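Local coordinates for protein HTH-type transcriptional repressor MdtR (Bacillus subtilis, PDB 1S3J) that represses the multidrug resistance operon mdtRP by binding directly to its promoter region and forms a homodimer of the MarR family, at residues Ser9-Gln12 with Leu13-Ala17; Met61-Pro65 with Ser66-Leu70; Arg118-Ser121 with Phe122-Glu125; Leu40-Leu43 with Ala44-Lys48. One frame throughout, in Å; residues are numbered along the deposited sequence.

Contact 1. Residues Ser9-Gln12 with Leu13-Ala17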
loop_
_atom_site.group_PDB
_atom_site.type_symbol
_atom_site.label_atom_id
_atom_site.label_comp_id
_atom_site.label_asym_id
_atom_site.label_seq_id
_atom_site.Cartn_x
_atom_site.Cartn_y
_atom_site.Cartn_z
ATOM N N SER A 9 -7.740 6.556 -15.558
ATOM C CA SER A 9 -6.384 7.102 -15.643
ATOM C C SER A 9 -6.226 8.357 -14.784
ATOM O O SER A 9 -5.165 8.557 -14.175
ATOM C CB SER A 9 -5.995 7.399 -17.092
ATOM O OG SER A 9 -5.657 6.196 -17.752
ATOM N N ASP A 10 -7.277 9.183 -14.742
ATOM C CA ASP A 10 -7.317 10.378 -13.896
ATOM C C ASP A 10 -7.200 9.958 -12.426
ATOM O O ASP A 10 -6.359 10.460 -11.704
ATOM C CB ASP A 10 -8.628 11.163 -14.070
ATOM C CG ASP A 10 -8.848 11.693 -15.492
ATOM O OD1 ASP A 10 -7.875 12.002 -16.225
ATOM O OD2 ASP A 10 -9.995 11.843 -15.956
ATOM N N ILE A 11 -8.045 9.020 -12.013
ATOM C CA ILE A 11 -8.076 8.556 -10.641
ATOM C C ILE A 11 -6.778 7.910 -10.239
ATOM O O ILE A 11 -6.280 8.166 -9.149
ATOM C CB ILE A 11 -9.226 7.565 -10.418
ATOM C CG1 ILE A 11 -10.544 8.316 -10.403
ATOM C CG2 ILE A 11 -9.038 6.810 -9.101
ATOM C CD1 ILE A 11 -11.776 7.433 -10.239
ATOM N N GLN A 12 -6.256 7.044 -11.098
ATOM C CA GLN A 12 -5.017 6.349 -10.829
ATOM C C GLN A 12 -3.936 7.387 -10.569
ATOM O O GLN A 12 -3.187 7.287 -9.603
ATOM C CB GLN A 12 -4.637 5.438 -12.015
ATOM C CG GLN A 12 -3.426 4.535 -11.768
ATOM C CD GLN A 12 -2.094 5.241 -11.931
ATOM O OE1 GLN A 12 -1.978 6.177 -12.731
ATOM N NE2 GLN A 12 -1.075 4.787 -11.183
ATOM N N LEU A 13 -3.859 8.399 -11.424
ATOM C CA LEU A 13 -2.846 9.405 -11.250
ATOM C C LEU A 13 -3.054 10.142 -9.936
ATOM O O LEU A 13 -2.079 10.421 -9.223
ATOM C CB LEU A 13 -2.820 10.376 -12.421
ATOM C CG LEU A 13 -1.936 9.956 -13.600
ATOM C CD1 LEU A 13 -2.080 10.928 -14.713
ATOM C CD2 LEU A 13 -0.495 9.867 -13.191
ATOM N N SER A 14 -4.310 10.450 -9.607
ATOM C CA SER A 14 -4.618 11.115 -8.338
ATOM C C SER A 14 -4.215 10.228 -7.153
ATOM O O SER A 14 -3.463 10.656 -6.300
ATOM C CB SER A 14 -6.102 11.482 -8.241
ATOM O OG SER A 14 -6.522 12.290 -9.330
ATOM N N LEU A 15 -4.690 8.985 -7.129
ATOM C CA LEU A 15 -4.376 8.076 -6.031
ATOM C C LEU A 15 -2.882 7.827 -5.901
ATOM O O LEU A 15 -2.363 7.798 -4.799
ATOM C CB LEU A 15 -5.150 6.760 -6.151
ATOM C CG LEU A 15 -6.667 6.901 -6.003
ATOM C CD1 LEU A 15 -7.338 5.591 -6.254
ATOM C CD2 LEU A 15 -7.032 7.413 -4.654
ATOM N N GLN A 16 -2.174 7.740 -7.021
ATOM C CA GLN A 16 -0.738 7.443 -7.004
ATOM C C GLN A 16 0.034 8.627 -6.446
ATOM O O GLN A 16 1.049 8.449 -5.757
ATOM C CB GLN A 16 -0.264 7.073 -8.405
ATOM C CG GLN A 16 1.215 6.633 -8.552
ATOM C CD GLN A 16 1.790 6.966 -9.939
ATOM O OE1 GLN A 16 1.177 6.641 -10.969
ATOM N NE2 GLN A 16 2.946 7.638 -9.964
ATOM N N ALA A 17 -0.427 9.844 -6.709
ATOM C CA ALA A 17 0.242 11.003 -6.151
ATOM C C ALA A 17 -0.063 11.104 -4.659
ATOM O O ALA A 17 0.790 11.491 -3.889
ATOM C CB ALA A 17 -0.191 12.261 -6.859
#
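Helix 4-32, the long first helix of this MarR-type repressor, pairs Gln12 with Gln16 and Ile11 with Leu15, one turn apart. The contact is local, between residues i and i+4 of an alpha helix. CG2 of Ile11 comes to 3.5 Å from CD1 of Leu15, and the two side chains lie side by side, pointing the same way. The second subunit covers this side of the helix: its Leu120 packs on Ile11, and its Thr135 packs on Ser14 and Leu15. This side therefore belongs to the dimer interface.

The backbone keeps the regular helical pattern. Leu15 N bonds to Ile11 O at 2.7 Å with an almost straight N-H...O angle of 179°. Ser14 N bonds to Asp10 O at 2.9 Å. OG of Ser14 lies 3.0 Å from the same Asp10 O. OD1 of Asp10 accepts a hydrogen bond from NE2 of Gln6, one turn earlier.

Gln12 is exposed and Gln16 partly so. CG of Gln12 is anti to the backbone N, and the chain then bends at chi2 (-80°), which swings its amide along the helix toward Gln16. The two amide planes stand 46° apart. NE2 of Gln12 donates to OE1 of Gln16 at 2.9 Å, in the plane of the Gln16 carbonyl and on a lone pair of OE1.

Contact 2. Residues Met61-Pro65 with Ser66-Leu70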
loop_
_atom_site.group_PDB
_atom_site.type_symbol
_atom_site.label_atom_id
_atom_site.label_comp_id
_atom_site.label_asym_id
_atom_site.label_seq_id
_atom_site.Cartn_x
_atom_site.Cartn_y
_atom_site.Cartn_z
HETATM N N MSE A 61 -4.294 -12.422 8.935
HETATM C CA MSE A 61 -3.115 -11.865 8.277
HETATM C C MSE A 61 -2.585 -12.764 7.161
HETATM O O MSE A 61 -1.688 -12.360 6.427
HETATM C CB MSE A 61 -2.020 -11.616 9.304
HETATM C CG MSE A 61 -2.428 -10.612 10.341
HETATM SE SE MSE A 61 -0.998 -10.143 11.536
HETATM C CE MSE A 61 0.062 -8.976 10.316
ATOM N N GLU A 62 -3.145 -13.969 7.048
ATOM C CA GLU A 62 -2.697 -14.996 6.103
ATOM C C GLU A 62 -1.184 -15.210 6.190
ATOM O O GLU A 62 -0.453 -15.115 5.197
ATOM C CB GLU A 62 -3.192 -14.692 4.674
ATOM C CG GLU A 62 -4.724 -14.602 4.607
ATOM C CD GLU A 62 -5.288 -14.473 3.204
ATOM O OE1 GLU A 62 -5.399 -13.328 2.698
ATOM O OE2 GLU A 62 -5.647 -15.520 2.620
ATOM N N VAL A 63 -0.740 -15.485 7.412
ATOM C CA VAL A 63 0.640 -15.847 7.700
ATOM C C VAL A 63 0.661 -17.023 8.676
ATOM O O VAL A 63 -0.363 -17.395 9.229
ATOM C CB VAL A 63 1.419 -14.667 8.309
ATOM C CG1 VAL A 63 1.438 -13.478 7.348
ATOM C CG2 VAL A 63 0.830 -14.259 9.677
ATOM N N LYS A 64 1.833 -17.602 8.886
ATOM C CA LYS A 64 1.965 -18.780 9.743
ATOM C C LYS A 64 1.812 -18.363 11.201
ATOM O O LYS A 64 2.202 -17.252 11.576
ATOM C CB LYS A 64 3.331 -19.463 9.555
ATOM C CG LYS A 64 3.644 -19.908 8.111
ATOM C CD LYS A 64 2.936 -21.202 7.745
ATOM C CE LYS A 64 3.535 -21.834 6.490
ATOM N NZ LYS A 64 2.986 -23.192 6.269
ATOM N N PRO A 65 1.229 -19.231 12.022
ATOM C CA PRO A 65 1.207 -18.985 13.458
ATOM C C PRO A 65 2.562 -18.476 13.944
ATOM O O PRO A 65 2.594 -17.506 14.708
ATOM C CB PRO A 65 0.868 -20.357 14.026
ATOM C CG PRO A 65 -0.057 -20.927 13.018
ATOM C CD PRO A 65 0.514 -20.474 11.676
ATOM N N SER A 66 3.651 -19.089 13.475
ATOM C CA SER A 66 5.008 -18.687 13.879
ATOM C C SER A 66 5.349 -17.228 13.546
ATOM O O SER A 66 6.059 -16.591 14.289
ATOM C CB SER A 66 6.078 -19.644 13.302
ATOM O OG SER A 66 5.964 -19.797 11.895
ATOM N N ALA A 67 4.868 -16.715 12.425
ATOM C CA ALA A 67 4.998 -15.284 12.109
ATOM C C ALA A 67 4.352 -14.396 13.178
ATOM O O ALA A 67 4.927 -13.385 13.595
ATOM C CB ALA A 67 4.378 -14.980 10.749
ATOM N N VAL A 68 3.159 -14.776 13.627
ATOM C CA VAL A 68 2.467 -13.998 14.676
ATOM C C VAL A 68 3.194 -14.086 16.018
ATOM O O VAL A 68 3.302 -13.105 16.749
ATOM C CB VAL A 68 0.995 -14.421 14.843
ATOM C CG1 VAL A 68 0.317 -13.598 15.967
ATOM C CG2 VAL A 68 0.273 -14.224 13.557
ATOM N N THR A 69 3.717 -15.262 16.328
ATOM C CA THR A 69 4.434 -15.499 17.580
ATOM C C THR A 69 5.635 -14.583 17.671
ATOM O O THR A 69 5.965 -14.091 18.757
ATOM C CB THR A 69 4.856 -16.980 17.651
ATOM O OG1 THR A 69 3.697 -17.791 17.918
ATOM C CG2 THR A 69 5.826 -17.263 18.802
ATOM N N LEU A 70 6.293 -14.330 16.540
ATOM C CA LEU A 70 7.405 -13.380 16.531
ATOM C C LEU A 70 6.924 -11.926 16.693
ATOM O O LEU A 70 7.580 -11.118 17.346
ATOM C CB LEU A 70 8.239 -13.522 15.262
ATOM C CG LEU A 70 9.429 -12.576 15.141
ATOM C CD1 LEU A 70 10.388 -12.836 16.298
ATOM C CD2 LEU A 70 10.137 -12.743 13.795
#
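Val63 meets Ala67 and Val68 where the turn of the predicted helix-turn-helix motif runs into helix 65-77. This is the second helix of the motif, in MarR proteins the recognition helix, which probably enters the DNA major groove. The Val63 side chain can be followed outward. CB lies 3.8 Å from CB of Ala67. Of the two methyls, CG2 makes the contacts with the new helix. It reaches CB of Ala67 at 3.8 Å and CG2 of Val68 at 3.9 Å. CG1 is anti to the carbonyl carbon (chi1 -60°), and this puts CG2 between the backbone N and the carbonyl carbon, facing the helix. The side chains of Val63 and Val68 cross at about a right angle.

Lys64 is the N-cap residue. Its carbonyl O receives two weak bonds, from Ala67 N at 2.8 Å and from Val68 N at 3.4 Å. CB of Ala67 also rests against this oxygen. CB of Lys64 touches OG of Ser66 at 3.5 Å, while the rest of the lysine chain leads away. Pro65 O accepts a regular bond from Thr69 N at 3.0 Å.

Glu62, the first residue to leave the helical conformation after helix 54-61, has positive phi in a Schellman motif. Val68 is buried against Val54, Ile57 and Ala58 of that helix, and Thr69 also touches Val54. Met61, a selenomethionine in this crystal, packs on Ala38, Phe41 and Val42 of helix 37-49.

Contact 3. Residues Arg118-Ser121 with Phe122-Glu125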
loop_
_atom_site.group_PDB
_atom_site.type_symbol
_atom_site.label_atom_id
_atom_site.label_comp_id
_atom_site.label_asym_id
_atom_site.label_seq_id
_atom_site.Cartn_x
_atom_site.Cartn_y
_atom_site.Cartn_z
ATOM N N ARG A 118 -4.891 16.737 7.360
ATOM C CA ARG A 118 -4.267 17.875 6.684
ATOM C C ARG A 118 -4.681 17.900 5.224
ATOM O O ARG A 118 -4.868 18.962 4.642
ATOM C CB ARG A 118 -2.739 17.834 6.778
ATOM C CG ARG A 118 -2.196 18.301 8.126
ATOM C CD ARG A 118 -0.712 18.718 8.133
ATOM N NE ARG A 118 0.015 18.382 6.905
ATOM C CZ ARG A 118 0.607 17.205 6.656
ATOM N NH1 ARG A 118 0.555 16.207 7.536
ATOM N NH2 ARG A 118 1.250 17.022 5.504
ATOM N N TYR A 119 -4.819 16.722 4.633
ATOM C CA TYR A 119 -5.297 16.622 3.263
ATOM C C TYR A 119 -6.798 16.840 3.203
ATOM O O TYR A 119 -7.263 17.641 2.420
ATOM C CB TYR A 119 -4.908 15.289 2.641
ATOM C CG TYR A 119 -3.425 15.098 2.536
ATOM C CD1 TYR A 119 -2.738 15.421 1.375
ATOM C CD2 TYR A 119 -2.701 14.592 3.603
ATOM C CE1 TYR A 119 -1.354 15.246 1.297
ATOM C CE2 TYR A 119 -1.334 14.416 3.536
ATOM C CZ TYR A 119 -0.664 14.743 2.393
ATOM O OH TYR A 119 0.699 14.553 2.341
ATOM N N LEU A 120 -7.543 16.174 4.073
ATOM C CA LEU A 120 -9.003 16.202 4.028
ATOM C C LEU A 120 -9.585 17.579 4.305
ATOM O O LEU A 120 -10.685 17.885 3.852
ATOM C CB LEU A 120 -9.587 15.189 5.019
ATOM C CG LEU A 120 -9.270 13.733 4.682
ATOM C CD1 LEU A 120 -9.852 12.784 5.734
ATOM C CD2 LEU A 120 -9.752 13.365 3.275
ATOM N N SER A 121 -8.846 18.419 5.028
ATOM C CA SER A 121 -9.345 19.730 5.392
ATOM C C SER A 121 -9.499 20.698 4.202
ATOM O O SER A 121 -10.166 21.714 4.354
ATOM C CB SER A 121 -8.483 20.359 6.485
ATOM O OG SER A 121 -7.164 20.567 6.025
ATOM N N PHE A 122 -8.898 20.372 3.045
ATOM C CA PHE A 122 -9.086 21.113 1.802
ATOM C C PHE A 122 -10.430 20.801 1.142
ATOM O O PHE A 122 -10.790 21.439 0.169
ATOM C CB PHE A 122 -7.987 20.764 0.787
ATOM C CG PHE A 122 -6.625 21.326 1.126
ATOM C CD1 PHE A 122 -6.221 22.559 0.626
ATOM C CD2 PHE A 122 -5.744 20.614 1.925
ATOM C CE1 PHE A 122 -4.954 23.064 0.923
ATOM C CE2 PHE A 122 -4.484 21.128 2.239
ATOM C CZ PHE A 122 -4.090 22.343 1.735
ATOM N N LEU A 123 -11.138 19.781 1.619
ATOM C CA LEU A 123 -12.482 19.473 1.109
ATOM C C LEU A 123 -13.535 20.443 1.667
ATOM O O LEU A 123 -13.486 20.826 2.825
ATOM C CB LEU A 123 -12.880 18.024 1.443
ATOM C CG LEU A 123 -11.948 16.968 0.844
ATOM C CD1 LEU A 123 -12.389 15.632 1.277
ATOM C CD2 LEU A 123 -11.884 17.057 -0.693
ATOM N N THR A 124 -14.499 20.809 0.846
ATOM C CA THR A 124 -15.693 21.478 1.356
ATOM C C THR A 124 -16.494 20.460 2.177
ATOM O O THR A 124 -16.226 19.261 2.136
ATOM C CB THR A 124 -16.580 22.014 0.221
ATOM O OG1 THR A 124 -17.074 20.915 -0.571
ATOM C CG2 THR A 124 -15.763 22.930 -0.753
ATOM N N GLU A 125 -17.483 20.955 2.911
ATOM C CA GLU A 125 -18.365 20.110 3.706
ATOM C C GLU A 125 -19.137 19.093 2.860
ATOM O O GLU A 125 -19.276 17.946 3.235
ATOM C CB GLU A 125 -19.320 20.990 4.505
ATOM C CG GLU A 125 -18.578 21.839 5.546
ATOM C CD GLU A 125 -18.088 23.203 5.035
ATOM O OE1 GLU A 125 -18.250 23.496 3.825
ATOM O OE2 GLU A 125 -17.535 23.974 5.858
#
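Phe122 and Leu123 fold back on the last turn of the long helix 99-120, in a type I beta turn from Leu120 to Leu123. Leu123 N donates to Leu120 O at 3.0 Å and closes this turn. One residue earlier, Phe122 N donates to Tyr119 O at 3.2 Å, also from i+3 to i. Both donors stand well above the plane of the carbonyl they reach, by 51° and 44° respectively.

Tyr119 O and Arg118 O lie at the edge of the Phe122 ring, near its plane. CD2 of Phe122 is 3.4 Å from Tyr119 O, and CE2 of Phe122 is 3.3 Å from Arg118 O. CG of Phe122 is anti to its carbonyl carbon (chi1 -72°), which turns the ring edge back to the carbonyls of the last helical turn.

The apolar pair is Leu120 with Leu123. Their side chains run side by side, and CD2 of Leu120 is 4.0 Å from CD1 of Leu123.

Arg118 makes a salt bridge to Glu25 of helix 4-32, and Tyr119 OH bonds to the same carboxylate. Ala141 and Leu138 of the second subunit pack on Phe122 and Leu123. The turn joins helix 99-120 to helix 125-143, whose N-cap is Thr124, within the dimer interface.

Contact 4. Residues Leu40-Leu43 with Ala44-Lys48; sequences LFVL and ASLKK
Ser45 reaches back one helical turn to Phe41 with both its backbone and its hydroxyl. Ser45 OG donates to Phe41 O at 2.9 Å, and Ser45 N donates to the same oxygen at 3.1 Å. The two donors come from opposite faces of the carbonyl plane. The hydroxyl also lies near the ring, with OG 3.3 Å from CE2 of Phe41. Phe41 holds its CG anti to the backbone N (chi1 -176°), and this brings CE2 close to OG of Ser45.

One residue on, Val42 and Leu46 lie side by side, pointing the same way. CG1 of Val42 is 4.1 Å from CD1 of Leu46, and CG of Leu46 rests 3.2 Å from Val42 O. Regular helix bonds set this spacing: Ala44 N to Leu40 O, Leu46 N to Val42 O and Lys47 N to Leu43 O.

Leu40 and Ala44 touch Phe105 of helix 99-120, where Lys47 forms salt bridges to Asp102 and Glu106. Gln20 of the second subunit packs on Phe41. Val42 meets Ile57 of helix 54-61 and Met71 and Leu75 of helix 65-77, while Leu43 and Leu46 lean on Leu97 of strand 93-97.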
loop_
_atom_site.group_PDB
_atom_site.type_symbol
_atom_site.label_atom_id
_atom_site.label_comp_id
_atom_site.label_asym_id
_atom_site.label_seq_id
_atom_site.Cartn_x
_atom_site.Cartn_y
_atom_site.Cartn_z
ATOM N N LEU A 40 1.134 -2.921 14.066
ATOM C CA LEU A 40 -0.005 -1.998 14.143
ATOM C C LEU A 40 -1.279 -2.784 13.852
ATOM O O LEU A 40 -2.286 -2.600 14.531
ATOM C CB LEU A 40 0.132 -0.804 13.183
ATOM C CG LEU A 40 -1.090 0.152 13.197
ATOM C CD1 LEU A 40 -1.180 0.875 14.548
ATOM C CD2 LEU A 40 -1.107 1.154 12.030
ATOM N N PHE A 41 -1.210 -3.691 12.885
ATOM C CA PHE A 41 -2.343 -4.523 12.563
ATOM C C PHE A 41 -2.775 -5.391 13.758
ATOM O O PHE A 41 -3.973 -5.613 13.969
ATOM C CB PHE A 41 -2.063 -5.397 11.334
ATOM C CG PHE A 41 -3.265 -6.221 10.891
ATOM C CD1 PHE A 41 -4.072 -5.800 9.843
ATOM C CD2 PHE A 41 -3.590 -7.408 11.544
ATOM C CE1 PHE A 41 -5.200 -6.557 9.449
ATOM C CE2 PHE A 41 -4.683 -8.163 11.167
ATOM C CZ PHE A 41 -5.497 -7.741 10.112
ATOM N N VAL A 42 -1.809 -5.888 14.524
ATOM C CA VAL A 42 -2.107 -6.735 15.667
ATOM C C VAL A 42 -2.761 -5.900 16.763
ATOM O O VAL A 42 -3.757 -6.310 17.351
ATOM C CB VAL A 42 -0.853 -7.416 16.224
ATOM C CG1 VAL A 42 -1.201 -8.203 17.470
ATOM C CG2 VAL A 42 -0.220 -8.349 15.173
ATOM N N LEU A 43 -2.196 -4.731 17.013
ATOM C CA LEU A 43 -2.708 -3.833 18.019
ATOM C C LEU A 43 -4.152 -3.442 17.732
ATOM O O LEU A 43 -4.956 -3.423 18.649
ATOM C CB LEU A 43 -1.823 -2.590 18.157
ATOM C CG LEU A 43 -0.437 -2.811 18.766
ATOM C CD1 LEU A 43 0.297 -1.462 18.969
ATOM C CD2 LEU A 43 -0.492 -3.621 20.080
ATOM N N ALA A 44 -4.473 -3.184 16.470
ATOM C CA ALA A 44 -5.818 -2.771 16.046
ATOM C C ALA A 44 -6.838 -3.907 16.149
ATOM O O ALA A 44 -7.945 -3.700 16.629
ATOM C CB ALA A 44 -5.787 -2.216 14.602
ATOM N N SER A 45 -6.459 -5.099 15.694
ATOM C CA SER A 45 -7.249 -6.308 15.922
ATOM C C SER A 45 -7.543 -6.585 17.409
ATOM O O SER A 45 -8.585 -7.130 17.732
ATOM C CB SER A 45 -6.560 -7.534 15.328
ATOM O OG SER A 45 -6.298 -7.320 13.955
ATOM N N LEU A 46 -6.630 -6.228 18.295
ATOM C CA LEU A 46 -6.823 -6.468 19.721
ATOM C C LEU A 46 -7.661 -5.367 20.391
ATOM O O LEU A 46 -8.402 -5.658 21.317
ATOM C CB LEU A 46 -5.476 -6.649 20.443
ATOM C CG LEU A 46 -4.648 -7.882 20.037
ATOM C CD1 LEU A 46 -3.403 -7.952 20.928
ATOM C CD2 LEU A 46 -5.459 -9.177 20.112
ATOM N N LYS A 47 -7.546 -4.122 19.933
ATOM C CA LYS A 47 -8.435 -3.057 20.407
ATOM C C LYS A 47 -9.894 -3.363 20.027
ATOM O O LYS A 47 -10.801 -3.208 20.837
ATOM C CB LYS A 47 -8.008 -1.678 19.856
ATOM C CG LYS A 47 -8.790 -0.473 20.412
ATOM C CD LYS A 47 -8.783 -0.461 21.941
ATOM C CE LYS A 47 -9.506 0.749 22.533
ATOM N NZ LYS A 47 -8.586 1.906 22.617
ATOM N N LYS A 48 -10.101 -3.837 18.807
ATOM C CA LYS A 48 -11.430 -4.152 18.308
ATOM C C LYS A 48 -12.035 -5.384 18.999
ATOM O O LYS A 48 -13.146 -5.316 19.529
ATOM C CB LYS A 48 -11.394 -4.340 16.779
ATOM C CG LYS A 48 -12.692 -4.892 16.174
ATOM C CD LYS A 48 -12.927 -4.464 14.722
ATOM C CE LYS A 48 -13.959 -3.327 14.630
ATOM N NZ LYS A 48 -13.910 -2.590 13.314
#

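In the fold
All four contacts are local, and they follow one another along the chain without nesting or crossing. Contact 1 comes first, on helix 4-32. Contact 4 is next, on helix 37-49. Contact 2 then makes the turn between helices 54-61 and 65-77. It touches contact 4: CG of Met61 lies 3.4 Å from CE2 of Phe41. Contact 2 lies in the predicted DNA-binding motif, and contact 4 on the helix packed against it. Contact 3 closes the turn between helices 99-120 and 125-143. Its centre is about 18 Å from that of contact 1, and both pack on the second subunit. Contacts 2 and 3 lie on opposite sides of the chain's centre, with centres about 38 Å apart.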